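Local coordinates for probable eukaryotic D-amino acid tRNA deacylase, LMAJ005534AAA (Leishmania major, PDB 1TC5), which probably hydrolyses D-tyrosyl-tRNA(Tyr) to D-tyrosine and free tRNA, acting as a homodimeric, highly divergent member of the DTD family of D-aminoacyl-tRNA deacylases, at residues A[93-98]-A[168-173]; A[69-74]-A[186-191]; A[56-61]-A[127-132]; A[18-23]-A[161-166]; A[43-48]-A[114-119]. All blocks are in the same frame, centred on the assembly; numbering follows the deposited sequence.

Contact 1 of 5, residues A[93-98]-A[168-173]; sequences DILIVP and RVISGT
Ile-94, Leu-95 and Ile-96 pair in parallel with Val-169, Ile-170 and Ser-171, adding the short strand 169-171 to the edge of the five-stranded mixed sheet of this DTD-family fold. Four backbone hydrogen bonds alternate in direction along the pair: Arg-168 O takes the N-H of Ile-94, Ile-94 O that of Ile-170, Ile-170 O that of Ile-96 and Ile-96 O that of Gly-172. On one face Leu-95 CD1 rests against Ile-170 CG2 at 3.5 Å. Leu-95 carries CG anti to its N (chi1 178°), and the second torsion turns CD1 toward the neighbouring strand. On the other face Ile-96 CD1 meets Val-169 CG1 at 3.9 Å, beneath helix 119-136, which reaches Val-169 through Val-133. Asp-93 ties down the start of the pair with both carboxylate oxygens. In the salt bridge the carboxylate and guanidinium planes stand 78° apart, with Arg-168 NE 2.7 Å from Asp-93 OD2. Further out, strand 37-45 bonds to the other edge of 93-98. OD2 also accepts from Gly-35 N and OD1 from Asn-166 N, an array of donors that would probably keep the acid ionised. OD1 is shared with the Arg-168 backbone N, which meets Asp-93 OD1 at 3.0 Å from well above the carboxylate plane.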
# COMPACT_ATOMS: atom_id res chain seq x y z
N ASP A 93 16.78 -1.88 -4.15
CA ASP A 93 16.01 -3.06 -4.49
C ASP A 93 14.62 -2.63 -4.93
O ASP A 93 14.13 -1.58 -4.53
CB ASP A 93 15.93 -4.01 -3.27
CG ASP A 93 17.22 -4.75 -3.02
OD1 ASP A 93 18.24 -4.50 -3.70
OD2 ASP A 93 17.31 -5.62 -2.14
N ILE A 94 14.00 -3.44 -5.78
CA ILE A 94 12.61 -3.26 -6.20
C ILE A 94 11.90 -4.58 -5.95
O ILE A 94 12.40 -5.66 -6.32
CB ILE A 94 12.52 -2.81 -7.69
CG1 ILE A 94 13.29 -1.50 -7.91
CG2 ILE A 94 11.06 -2.60 -8.12
CD1 ILE A 94 13.57 -1.19 -9.37
N LEU A 95 10.76 -4.48 -5.29
CA LEU A 95 9.89 -5.60 -4.98
C LEU A 95 8.55 -5.34 -5.65
O LEU A 95 7.90 -4.38 -5.33
CB LEU A 95 9.68 -5.69 -3.46
CG LEU A 95 8.75 -6.79 -2.98
CD1 LEU A 95 9.21 -8.15 -3.46
CD2 LEU A 95 8.63 -6.79 -1.46
N ILE A 96 8.17 -6.23 -6.57
CA ILE A 96 6.99 -6.04 -7.43
C ILE A 96 5.96 -7.07 -7.00
O ILE A 96 6.27 -8.28 -6.93
CB ILE A 96 7.35 -6.28 -8.93
CG1 ILE A 96 8.47 -5.35 -9.37
CG2 ILE A 96 6.14 -6.07 -9.80
CD1 ILE A 96 9.14 -5.75 -10.67
N VAL A 97 4.77 -6.59 -6.69
CA VAL A 97 3.66 -7.43 -6.31
C VAL A 97 2.46 -7.20 -7.26
O VAL A 97 1.97 -6.07 -7.37
CB VAL A 97 3.23 -7.11 -4.87
CG1 VAL A 97 2.26 -8.13 -4.36
CG2 VAL A 97 4.48 -7.02 -3.98
N PRO A 98 1.96 -8.26 -7.89
CA PRO A 98 0.77 -8.12 -8.71
C PRO A 98 -0.42 -7.89 -7.79
O PRO A 98 -0.63 -8.66 -6.85
CB PRO A 98 0.68 -9.47 -9.45
CG PRO A 98 1.40 -10.46 -8.57
CD PRO A 98 2.43 -9.66 -7.81
N ARG A 168 18.41 -5.68 -6.41
CA ARG A 168 17.47 -6.78 -6.67
C ARG A 168 16.24 -6.32 -7.39
O ARG A 168 15.83 -5.17 -7.27
CB ARG A 168 17.10 -7.50 -5.38
CG ARG A 168 18.30 -8.19 -4.78
CD ARG A 168 18.02 -9.03 -3.58
NE ARG A 168 18.14 -8.22 -2.39
CZ ARG A 168 19.14 -8.25 -1.53
NH1 ARG A 168 20.14 -9.12 -1.59
NH2 ARG A 168 19.11 -7.37 -0.55
N VAL A 169 15.66 -7.22 -8.18
CA VAL A 169 14.32 -7.04 -8.73
C VAL A 169 13.58 -8.34 -8.37
O VAL A 169 13.73 -9.37 -9.05
CB VAL A 169 14.34 -6.78 -10.26
CG1 VAL A 169 12.93 -6.74 -10.81
CG2 VAL A 169 15.07 -5.51 -10.59
N ILE A 170 12.85 -8.27 -7.26
CA ILE A 170 12.09 -9.38 -6.73
C ILE A 170 10.66 -9.18 -7.18
O ILE A 170 10.18 -8.07 -7.20
CB ILE A 170 12.14 -9.42 -5.17
CG1 ILE A 170 13.58 -9.36 -4.65
CG2 ILE A 170 11.43 -10.65 -4.65
CD1 ILE A 170 14.54 -10.44 -5.22
N SER A 171 10.01 -10.27 -7.57
CA SER A 171 8.64 -10.21 -8.06
C SER A 171 7.80 -11.40 -7.59
O SER A 171 8.28 -12.55 -7.48
CB SER A 171 8.63 -10.11 -9.60
OG SER A 171 9.43 -11.12 -10.18
N GLY A 172 6.53 -11.13 -7.30
CA GLY A 172 5.59 -12.14 -6.90
C GLY A 172 5.29 -13.14 -7.99
O GLY A 172 5.49 -12.89 -9.17
N THR A 173 4.86 -14.32 -7.56
CA THR A 173 4.40 -15.36 -8.48
C THR A 173 2.99 -14.96 -8.89
O THR A 173 2.12 -14.82 -8.02
CB THR A 173 4.41 -16.70 -7.72
OG1 THR A 173 5.76 -16.98 -7.29
CG2 THR A 173 4.05 -17.89 -8.63

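Contact 2 of 5, residues A[69-74]-A[186-191]; sequences KIFTHF and GPFTHM
Phe-188, Phe-71 and Ile-70 bury the most surface here, and with His-190 they form an aromatic cluster without a hydrogen bond between the segments. Phe-71 inserts its ring so that CE1 lies 3.3 Å from Phe-188 O, with this carbonyl oxygen at the ring edge, near its plane. The same oxygen receives a weak hydrogen bond from His-190 ND1, at 2.8 Å but with an N-H...O angle of only 124°, that links the imidazole to its own segment. The Phe-71 and Phe-188 side chains pass alongside, running opposite ways, with Phe-71 CD1 3.9 Å from Phe-188 CD2. His-190 points an edge toward the face of Phe-71 in an offset edge-to-face pair, the planes at 88° and the centroids 5.5 Å apart. Ile-70 fills the angle between these two rings. Its CG2, anti to the backbone N, makes a CH-pi contact over the imidazole face, 3.5 Å from the centroid of His-190, and also lies over the centre of Phe-71. The main chain takes part as well: Ile-70 O approaches Phe-188 CE2 at 3.4 Å. Thr-189 hydrogen-bonds to Gln-99 and Ser-101 of the second subunit, and the backbone of Lys-69 bonds to that subunit too, so both segments lie at the dimer interface. The cluster joins the loop following helix 55-67 to the start of strand 190-193, beside strand 10-18, with Phe-71 also packed on Val-38 of strand 37-45.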
# COMPACT_ATOMS: atom_id res chain seq x y z
N LYS A 69 11.90 11.21 -10.09
CA LYS A 69 12.42 11.44 -8.75
C LYS A 69 11.24 11.45 -7.82
O LYS A 69 10.45 12.37 -7.84
CB LYS A 69 13.19 12.75 -8.70
CG LYS A 69 14.41 12.78 -9.65
CD LYS A 69 15.08 14.17 -9.68
CE LYS A 69 16.24 14.24 -10.67
NZ LYS A 69 17.57 14.12 -10.02
N ILE A 70 11.10 10.40 -7.02
CA ILE A 70 9.93 10.23 -6.17
C ILE A 70 10.31 10.23 -4.70
O ILE A 70 9.82 11.05 -3.95
CB ILE A 70 9.19 8.91 -6.52
CG1 ILE A 70 8.79 8.90 -8.00
CG2 ILE A 70 7.95 8.74 -5.62
CD1 ILE A 70 8.50 7.49 -8.54
N PHE A 71 11.20 9.30 -4.33
CA PHE A 71 11.48 8.98 -2.92
C PHE A 71 12.75 9.64 -2.35
O PHE A 71 13.72 9.88 -3.05
CB PHE A 71 11.53 7.46 -2.70
CG PHE A 71 10.22 6.77 -3.03
CD1 PHE A 71 9.13 6.92 -2.21
CD2 PHE A 71 10.08 6.03 -4.20
CE1 PHE A 71 7.88 6.33 -2.54
CE2 PHE A 71 8.87 5.43 -4.53
CZ PHE A 71 7.76 5.60 -3.71
N THR A 72 12.71 9.88 -1.03
CA THR A 72 13.71 10.65 -0.29
C THR A 72 14.52 9.80 0.68
O THR A 72 15.39 10.31 1.39
CB THR A 72 13.00 11.77 0.53
OG1 THR A 72 11.99 11.20 1.37
CG2 THR A 72 12.22 12.76 -0.39
N HIS A 73 14.29 8.49 0.67
CA HIS A 73 14.90 7.60 1.66
C HIS A 73 16.09 6.76 1.17
O HIS A 73 16.68 6.00 1.92
CB HIS A 73 13.79 6.68 2.14
CG HIS A 73 13.52 5.53 1.21
ND1 HIS A 73 12.26 5.22 0.77
CD2 HIS A 73 14.34 4.61 0.66
CE1 HIS A 73 12.31 4.14 0.02
NE2 HIS A 73 13.55 3.74 -0.05
N PHE A 74 16.42 6.85 -0.11
CA PHE A 74 17.47 5.99 -0.69
C PHE A 74 18.88 6.23 -0.14
O PHE A 74 19.68 5.28 -0.01
CB PHE A 74 17.55 6.14 -2.21
CG PHE A 74 16.29 5.76 -2.95
CD1 PHE A 74 15.35 4.89 -2.41
CD2 PHE A 74 16.08 6.26 -4.22
CE1 PHE A 74 14.25 4.55 -3.12
CE2 PHE A 74 14.96 5.92 -4.92
CZ PHE A 74 14.05 5.08 -4.39
N GLY A 186 8.60 5.16 6.39
CA GLY A 186 7.58 6.14 6.00
C GLY A 186 7.26 5.82 4.55
O GLY A 186 8.09 6.11 3.69
N PRO A 187 6.15 5.12 4.28
CA PRO A 187 5.87 4.65 2.92
C PRO A 187 5.79 5.75 1.86
O PRO A 187 6.14 5.43 0.73
CB PRO A 187 4.52 3.91 3.06
CG PRO A 187 4.42 3.54 4.52
CD PRO A 187 5.15 4.64 5.25
N PHE A 188 5.38 6.97 2.19
CA PHE A 188 5.31 8.07 1.21
C PHE A 188 4.65 7.59 -0.08
O PHE A 188 5.16 7.75 -1.20
CB PHE A 188 6.72 8.57 0.96
CG PHE A 188 6.83 9.91 0.30
CD1 PHE A 188 5.85 10.89 0.42
CD2 PHE A 188 8.00 10.22 -0.41
CE1 PHE A 188 6.01 12.12 -0.18
CE2 PHE A 188 8.17 11.44 -1.00
CZ PHE A 188 7.16 12.40 -0.88
N THR A 189 3.48 6.98 0.09
CA THR A 189 2.86 6.21 -0.95
C THR A 189 2.46 7.09 -2.13
O THR A 189 1.85 8.12 -1.94
CB THR A 189 1.63 5.44 -0.36
OG1 THR A 189 2.07 4.65 0.76
CG2 THR A 189 1.08 4.44 -1.37
N HIS A 190 2.85 6.68 -3.33
CA HIS A 190 2.37 7.31 -4.54
C HIS A 190 1.48 6.33 -5.31
O HIS A 190 1.60 5.10 -5.17
CB HIS A 190 3.54 7.79 -5.39
CG HIS A 190 4.30 8.96 -4.81
ND1 HIS A 190 5.17 8.83 -3.74
CD2 HIS A 190 4.32 10.27 -5.16
CE1 HIS A 190 5.70 10.01 -3.47
NE2 HIS A 190 5.20 10.90 -4.31
N MET A 191 0.56 6.91 -6.08
CA MET A 191 -0.35 6.20 -6.95
C MET A 191 -0.31 6.86 -8.32
O MET A 191 -0.72 8.01 -8.45
CB MET A 191 -1.76 6.27 -6.37
CG MET A 191 -2.76 5.23 -6.94
SD MET A 191 -3.25 5.44 -8.67
CE MET A 191 -4.47 6.78 -8.52

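Contact 3 of 5, residues A[56-61]-A[127-132]; sequences EALRHA and DRFCHF
The helical segments 56-61 and 127-132 cross at -54°, their axes 9.7 Å apart at closest approach, with Leu-58 and Phe-129 the nearest pair by CA. This is a helix-helix packing within the alpha/beta fold, between helices 55-67 and 119-136 beside the mixed sheet. Leu-58 points toward the other helix and divides its contacts among three residues. Its CD1 presses on the aliphatic root of Arg-128, 3.4 Å from CG, and CD2 lies near the plane of the Phe-129 ring, at its edge and close to CB. The CB of Leu-58 meets the edge of the other ring, 3.7 Å from Phe-132 CE2. Leu-58 also packs on Ile-11 of strand 10-18, linking this packing to the sheet. Toward solvent Arg-59 covers a face of Phe-132. Its chain is extended from CG to NE and crosses the aromatic side chain at about a right angle, which spreads the contact from CG to the guanidinium. That flat group is inclined 34° to the ring. Arg-128, bent at chi2, places one face of its guanidinium against Phe-132 CE1, leaving Arg-59 NH2 and Arg-128 NH2 4.2 Å apart. The salt bridge of Arg-128 to Asp-55 probably offsets this closeness of like charges. Arg-59 CG stands over the Phe-132 ring in a CH-pi contact, 3.9 Å from the centroid and 17° off the normal.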
# COMPACT_ATOMS: atom_id res chain seq x y z
N GLU A 56 6.53 -0.83 -26.43
CA GLU A 56 6.99 0.56 -26.30
C GLU A 56 6.26 1.25 -25.15
O GLU A 56 6.85 2.06 -24.45
CB GLU A 56 6.80 1.34 -27.61
N ALA A 57 4.98 0.91 -24.97
CA ALA A 57 4.18 1.41 -23.86
C ALA A 57 4.57 0.80 -22.50
O ALA A 57 4.56 1.50 -21.49
CB ALA A 57 2.70 1.19 -24.14
N LEU A 58 4.90 -0.49 -22.46
CA LEU A 58 5.38 -1.11 -21.23
C LEU A 58 6.72 -0.51 -20.79
O LEU A 58 6.92 -0.26 -19.61
CB LEU A 58 5.57 -2.63 -21.38
CG LEU A 58 4.43 -3.57 -20.98
CD1 LEU A 58 4.94 -5.00 -21.13
CD2 LEU A 58 3.91 -3.34 -19.57
N ARG A 59 7.61 -0.31 -21.74
CA ARG A 59 8.95 0.26 -21.50
C ARG A 59 8.85 1.72 -21.06
O ARG A 59 9.67 2.21 -20.28
CB ARG A 59 9.80 0.20 -22.77
CG ARG A 59 10.49 -1.13 -23.02
CD ARG A 59 11.66 -1.05 -24.01
NE ARG A 59 12.05 -2.38 -24.52
CZ ARG A 59 11.55 -2.95 -25.61
NH1 ARG A 59 10.64 -2.33 -26.37
NH2 ARG A 59 11.98 -4.16 -25.97
N HIS A 60 7.84 2.41 -21.59
CA HIS A 60 7.53 3.76 -21.16
C HIS A 60 7.14 3.76 -19.70
O HIS A 60 7.54 4.63 -18.95
CB HIS A 60 6.38 4.39 -21.97
CG HIS A 60 5.87 5.68 -21.41
ND1 HIS A 60 4.69 5.78 -20.69
CD2 HIS A 60 6.40 6.93 -21.42
CE1 HIS A 60 4.51 7.02 -20.30
NE2 HIS A 60 5.53 7.74 -20.73
N ALA A 61 6.33 2.78 -19.30
CA ALA A 61 5.89 2.72 -17.92
C ALA A 61 7.04 2.41 -16.98
O ALA A 61 7.05 2.89 -15.84
CB ALA A 61 4.77 1.71 -17.75
N ASP A 127 4.56 -10.47 -16.59
CA ASP A 127 5.82 -11.12 -16.91
C ASP A 127 6.75 -10.21 -17.72
O ASP A 127 7.95 -10.13 -17.45
CB ASP A 127 5.53 -12.41 -17.67
CG ASP A 127 6.75 -13.25 -17.86
OD1 ASP A 127 7.23 -13.80 -16.84
OD2 ASP A 127 7.29 -13.43 -18.97
N ARG A 128 6.19 -9.53 -18.72
CA ARG A 128 6.96 -8.67 -19.61
C ARG A 128 7.47 -7.46 -18.84
O ARG A 128 8.61 -7.06 -18.99
CB ARG A 128 6.11 -8.26 -20.80
CG ARG A 128 6.86 -7.69 -21.97
CD ARG A 128 7.58 -8.72 -22.79
NE ARG A 128 8.39 -8.12 -23.86
CZ ARG A 128 9.57 -8.58 -24.28
NH1 ARG A 128 10.14 -9.65 -23.74
NH2 ARG A 128 10.19 -7.94 -25.26
N PHE A 129 6.62 -6.92 -17.99
CA PHE A 129 6.96 -5.78 -17.16
C PHE A 129 8.09 -6.10 -16.17
O PHE A 129 8.99 -5.29 -15.99
CB PHE A 129 5.73 -5.28 -16.42
CG PHE A 129 6.01 -4.14 -15.50
CD1 PHE A 129 5.96 -2.83 -15.97
CD2 PHE A 129 6.30 -4.37 -14.16
CE1 PHE A 129 6.20 -1.76 -15.12
CE2 PHE A 129 6.54 -3.29 -13.28
CZ PHE A 129 6.50 -1.99 -13.78
N CYS A 130 8.05 -7.28 -15.55
CA CYS A 130 9.10 -7.69 -14.63
C CYS A 130 10.42 -7.93 -15.37
O CYS A 130 11.48 -7.57 -14.86
CB CYS A 130 8.68 -8.95 -13.84
SG CYS A 130 7.25 -8.76 -12.70
N HIS A 131 10.35 -8.53 -16.56
CA HIS A 131 11.53 -8.69 -17.42
C HIS A 131 12.22 -7.34 -17.73
O HIS A 131 13.45 -7.21 -17.63
CB HIS A 131 11.14 -9.42 -18.71
CG HIS A 131 12.22 -9.42 -19.76
ND1 HIS A 131 13.49 -9.88 -19.50
CD2 HIS A 131 12.22 -8.99 -21.04
CE1 HIS A 131 14.23 -9.74 -20.59
NE2 HIS A 131 13.49 -9.20 -21.54
N PHE A 132 11.43 -6.35 -18.15
CA PHE A 132 11.94 -5.04 -18.51
C PHE A 132 12.59 -4.36 -17.31
O PHE A 132 13.57 -3.66 -17.47
CB PHE A 132 10.83 -4.15 -19.08
CG PHE A 132 10.40 -4.50 -20.49
CD1 PHE A 132 11.23 -5.21 -21.36
CD2 PHE A 132 9.16 -4.07 -20.95
CE1 PHE A 132 10.82 -5.50 -22.66
CE2 PHE A 132 8.74 -4.37 -22.25
CZ PHE A 132 9.58 -5.08 -23.11

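Contact 4 of 5, residues A[18-23]-A[161-166]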
# COMPACT_ATOMS: atom_id res chain seq x y z
N MET A 18 10.32 1.33 0.66
CA MET A 18 10.64 0.07 1.33
C MET A 18 11.96 0.18 2.08
O MET A 18 12.95 0.71 1.53
CB MET A 18 10.75 -1.06 0.30
CG MET A 18 11.06 -2.45 0.89
SD MET A 18 10.70 -3.76 -0.29
CE MET A 18 11.87 -3.34 -1.64
N ASP A 19 11.99 -0.32 3.31
CA ASP A 19 13.26 -0.59 4.00
C ASP A 19 13.61 -2.07 3.93
O ASP A 19 14.73 -2.43 3.55
CB ASP A 19 13.19 -0.18 5.47
CG ASP A 19 14.55 -0.22 6.12
OD1 ASP A 19 15.38 0.59 5.69
OD2 ASP A 19 14.89 -1.02 7.03
N GLN A 20 12.64 -2.92 4.29
CA GLN A 20 12.75 -4.37 4.16
C GLN A 20 11.42 -4.96 3.64
O GLN A 20 10.35 -4.51 4.00
CB GLN A 20 13.04 -5.05 5.52
CG GLN A 20 14.32 -4.63 6.24
CD GLN A 20 15.57 -5.23 5.65
OE1 GLN A 20 15.99 -6.35 6.02
NE2 GLN A 20 16.19 -4.50 4.73
N GLY A 21 11.51 -6.01 2.83
CA GLY A 21 10.35 -6.79 2.46
C GLY A 21 10.59 -8.29 2.39
O GLY A 21 11.68 -8.75 2.08
N HIS A 22 9.53 -9.03 2.72
CA HIS A 22 9.43 -10.48 2.56
C HIS A 22 8.14 -10.80 1.80
O HIS A 22 7.05 -10.42 2.23
CB HIS A 22 9.39 -11.23 3.91
CG HIS A 22 10.39 -10.73 4.89
ND1 HIS A 22 11.72 -11.11 4.87
CD2 HIS A 22 10.27 -9.86 5.93
CE1 HIS A 22 12.37 -10.49 5.84
NE2 HIS A 22 11.51 -9.73 6.50
N LEU A 23 8.27 -11.51 0.68
CA LEU A 23 7.13 -11.85 -0.16
C LEU A 23 7.03 -13.38 -0.32
O LEU A 23 7.96 -14.03 -0.71
CB LEU A 23 7.24 -11.14 -1.52
CG LEU A 23 6.08 -11.36 -2.51
CD1 LEU A 23 4.80 -10.83 -1.96
CD2 LEU A 23 6.38 -10.72 -3.87
N GLY A 161 16.52 -11.02 10.17
CA GLY A 161 17.50 -9.98 10.47
C GLY A 161 17.70 -9.08 9.26
O GLY A 161 17.48 -9.51 8.12
N TRP A 162 18.10 -7.83 9.52
CA TRP A 162 18.26 -6.82 8.47
C TRP A 162 19.20 -7.30 7.38
O TRP A 162 20.24 -7.91 7.66
CB TRP A 162 18.81 -5.54 9.08
CG TRP A 162 18.98 -4.39 8.09
CD1 TRP A 162 18.05 -3.45 7.74
CD2 TRP A 162 20.17 -4.07 7.35
NE1 TRP A 162 18.59 -2.57 6.83
CE2 TRP A 162 19.89 -2.94 6.57
CE3 TRP A 162 21.45 -4.66 7.26
CZ2 TRP A 162 20.85 -2.36 5.72
CZ3 TRP A 162 22.39 -4.09 6.43
CH2 TRP A 162 22.08 -2.95 5.66
N ILE A 163 18.83 -7.03 6.12
CA ILE A 163 19.72 -7.23 4.98
C ILE A 163 19.87 -5.95 4.17
O ILE A 163 18.94 -5.11 4.08
CB ILE A 163 19.27 -8.37 4.00
CG1 ILE A 163 17.89 -8.11 3.40
CG2 ILE A 163 19.37 -9.74 4.67
CD1 ILE A 163 17.57 -9.05 2.27
N LYS A 164 21.06 -5.82 3.60
CA LYS A 164 21.41 -4.70 2.75
C LYS A 164 20.72 -4.90 1.42
O LYS A 164 20.49 -6.03 1.02
CB LYS A 164 22.92 -4.64 2.54
CG LYS A 164 23.41 -3.31 1.93
CD LYS A 164 24.92 -3.33 1.64
CE LYS A 164 25.31 -2.20 0.69
NZ LYS A 164 26.78 -1.95 0.63
N TYR A 165 20.34 -3.80 0.77
CA TYR A 165 19.94 -3.79 -0.63
C TYR A 165 21.09 -4.35 -1.48
O TYR A 165 22.25 -4.38 -1.04
CB TYR A 165 19.61 -2.34 -1.07
CG TYR A 165 20.71 -1.36 -0.70
CD1 TYR A 165 21.83 -1.20 -1.52
CD2 TYR A 165 20.64 -0.61 0.47
CE1 TYR A 165 22.85 -0.34 -1.18
CE2 TYR A 165 21.67 0.27 0.81
CZ TYR A 165 22.78 0.38 -0.02
OH TYR A 165 23.80 1.25 0.29
N ASN A 166 20.77 -4.81 -2.69
CA ASN A 166 21.77 -5.41 -3.59
C ASN A 166 21.30 -5.45 -5.06
O ASN A 166 21.46 -6.43 -5.76
CB ASN A 166 22.18 -6.81 -3.13
CG ASN A 166 23.44 -7.31 -3.84
OD1 ASN A 166 23.61 -8.52 -4.08
ND2 ASN A 166 24.32 -6.39 -4.20
O HOH W 1 17.87 -0.41 4.87
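Gln-20 and Ile-163 form the close part of the contact, a side-chain amide pairing with the backbone of a single residue. Gln-20 OE1 accepts from Ile-163 N at 2.9 Å, in a bond of 164° at the hydrogen, while Gln-20 NE2 donates to Ile-163 O, also at 2.9 Å and in the carbonyl plane. A bend at chi2 (-76°) folds the amide back until NE2 also reaches Asp-19 O, 2.8 Å away. Three hydrogen bonds, two from NE2 and one to OE1, hold the amide in this orientation and fit the assignment of its N and O. Asp-19 and Gln-20 together face Glu-183 of strand 180-184 in a classic beta bulge, at the start of the strand that is central in the three-stranded antiparallel sheet. It is at this bulge that the loop 161-166, which precedes strand 169-171, is attached. Toward solvent the fit is looser. The indole of the exposed Trp-162 lies nearly parallel to the Gln-20 amide, planes 16° apart. Asp-19 OD2 stays 4.0 Å from Trp-162 NE1, and a water bridges instead, accepting from Trp-162 NE1 (3.0 Å) and donating to Asp-19 OD1 (2.8 Å).

Contact 5 of 5, residues A[43-48]-A[114-119]; sequences AFLSDR and HQLVAK
Two backbone hydrogen bonds join Phe-44 and Ser-46 to the loop 114-119, flanking a single bridge between Leu-45 and Leu-116. Val-117 N donates to Phe-44 O at 3.1 Å in a nearly straight bond of 170°. Ser-46 N gives to Gln-115 O at 2.8 Å, with a more bent angle of 144°, and the same oxygen takes a CA-H...O contact from Leu-45 CA at 3.1 Å. The second group is apolar: Val-117 CG2 meets Phe-44 CB at 3.7 Å and Val-117 CG1 reaches Ser-46 CB at 3.9 Å. With CG1 anti to the carbonyl carbon (chi1 -66°), both methyls also lie against Phe-44 O. Leu-45 CD2 and Leu-116 CD1 touch more loosely, at 4.3 Å. The side-chain polar groups turn to other partners: Gln-115 NE2 bonds to Gly-103 O, and Ser-46 OG is hydrogen-bonded with Ser-50 OG. Both hydrogen bonds between the segments run main chain to main chain, so the polar grip on the loop before helix 119-136 comes from the backbone, while the side chains add apolar contacts.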
# COMPACT_ATOMS: atom_id res chain seq x y z
N ALA A 43 -1.30 -3.21 -11.40
CA ALA A 43 -2.52 -3.70 -12.03
C ALA A 43 -2.57 -3.16 -13.43
O ALA A 43 -2.12 -2.05 -13.69
CB ALA A 43 -3.72 -3.20 -11.29
N PHE A 44 -3.13 -3.98 -14.32
CA PHE A 44 -3.27 -3.67 -15.71
C PHE A 44 -4.76 -3.58 -16.00
O PHE A 44 -5.48 -4.56 -15.87
CB PHE A 44 -2.58 -4.73 -16.60
CG PHE A 44 -1.11 -4.88 -16.32
CD1 PHE A 44 -0.20 -3.97 -16.83
CD2 PHE A 44 -0.64 -5.91 -15.55
CE1 PHE A 44 1.14 -4.08 -16.55
CE2 PHE A 44 0.72 -6.02 -15.26
CZ PHE A 44 1.60 -5.10 -15.76
N LEU A 45 -5.18 -2.39 -16.44
CA LEU A 45 -6.57 -2.00 -16.53
C LEU A 45 -6.95 -1.68 -17.96
O LEU A 45 -6.08 -1.34 -18.77
CB LEU A 45 -6.83 -0.78 -15.66
CG LEU A 45 -6.28 -0.95 -14.22
CD1 LEU A 45 -6.68 0.25 -13.36
CD2 LEU A 45 -6.73 -2.28 -13.59
N SER A 46 -8.25 -1.77 -18.26
CA SER A 46 -8.73 -1.67 -19.62
C SER A 46 -10.21 -1.26 -19.73
O SER A 46 -11.04 -1.64 -18.90
CB SER A 46 -8.53 -3.02 -20.31
OG SER A 46 -8.62 -2.89 -21.71
N ASP A 47 -10.52 -0.47 -20.76
CA ASP A 47 -11.90 -0.32 -21.25
C ASP A 47 -12.21 -1.51 -22.15
O ASP A 47 -11.30 -2.20 -22.63
CB ASP A 47 -12.11 0.96 -22.08
CG ASP A 47 -11.43 2.18 -21.50
OD1 ASP A 47 -12.01 2.80 -20.58
OD2 ASP A 47 -10.32 2.60 -21.91
N ARG A 48 -13.50 -1.73 -22.42
CA ARG A 48 -13.92 -2.70 -23.41
C ARG A 48 -13.34 -2.39 -24.79
O ARG A 48 -12.96 -3.31 -25.52
N HIS A 114 -14.59 -5.02 -13.38
CA HIS A 114 -14.79 -4.97 -14.83
C HIS A 114 -13.63 -4.27 -15.59
O HIS A 114 -13.42 -4.55 -16.77
CB HIS A 114 -16.14 -4.32 -15.14
CG HIS A 114 -17.33 -5.01 -14.49
ND1 HIS A 114 -17.46 -6.39 -14.45
CD2 HIS A 114 -18.43 -4.51 -13.88
CE1 HIS A 114 -18.60 -6.70 -13.83
NE2 HIS A 114 -19.20 -5.58 -13.48
N GLN A 115 -12.88 -3.40 -14.92
CA GLN A 115 -11.74 -2.69 -15.52
C GLN A 115 -10.47 -3.57 -15.60
O GLN A 115 -9.48 -3.15 -16.21
CB GLN A 115 -11.33 -1.44 -14.69
CG GLN A 115 -12.10 -0.14 -14.87
CD GLN A 115 -11.44 1.05 -14.08
OE1 GLN A 115 -11.32 2.15 -14.62
NE2 GLN A 115 -11.00 0.81 -12.80
N LEU A 116 -10.46 -4.73 -14.94
CA LEU A 116 -9.26 -5.57 -14.91
C LEU A 116 -9.11 -6.32 -16.24
O LEU A 116 -10.08 -6.90 -16.77
CB LEU A 116 -9.30 -6.57 -13.75
CG LEU A 116 -8.90 -6.07 -12.35
CD1 LEU A 116 -9.73 -4.84 -11.97
CD2 LEU A 116 -9.05 -7.17 -11.29
N VAL A 117 -7.91 -6.31 -16.80
CA VAL A 117 -7.61 -7.12 -18.00
C VAL A 117 -7.82 -8.57 -17.65
O VAL A 117 -7.73 -8.96 -16.48
CB VAL A 117 -6.12 -6.95 -18.53
CG1 VAL A 117 -5.86 -5.56 -19.06
CG2 VAL A 117 -5.09 -7.34 -17.48
N ALA A 118 -8.12 -9.38 -18.67
CA ALA A 118 -8.23 -10.82 -18.54
C ALA A 118 -6.96 -11.43 -17.93
O ALA A 118 -5.88 -10.82 -17.96
CB ALA A 118 -8.51 -11.42 -19.89
N LYS A 119 -7.11 -12.62 -17.36
CA LYS A 119 -6.06 -13.29 -16.63
C LYS A 119 -4.80 -13.50 -17.47
O LYS A 119 -3.71 -13.18 -17.03
CB LYS A 119 -6.59 -14.64 -16.13
CG LYS A 119 -5.70 -15.36 -15.12
CD LYS A 119 -6.38 -16.66 -14.66
CE LYS A 119 -5.76 -17.20 -13.35
NZ LYS A 119 -5.29 -18.64 -13.46

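Contacts 1, 2 and 3 are buried, whereas contacts 4 and 5 are only partly buried and lie on opposite sides of the chain's centre, about 31 Å apart between centres. Contacts 1, 2 and 5 all reach the mixed sheet, contact 1 by regular parallel pairing at one edge of the sheet, though close to the centre of the chain, contact 5 by one bridge at a strand end and contact 2 through aromatic packing. Contact 3 joins helices, and Cys-130 on one of them touches Ser-171 and Ile-96 of contact 1; Phe-44 of contact 5 meets Leu-58 and Phe-129 of contact 3. Asp-93 and Asn-166 connect contact 1 with contact 4, where side-chain amide and water bonds prevail. Of the five, contact 2 alone touches the second subunit.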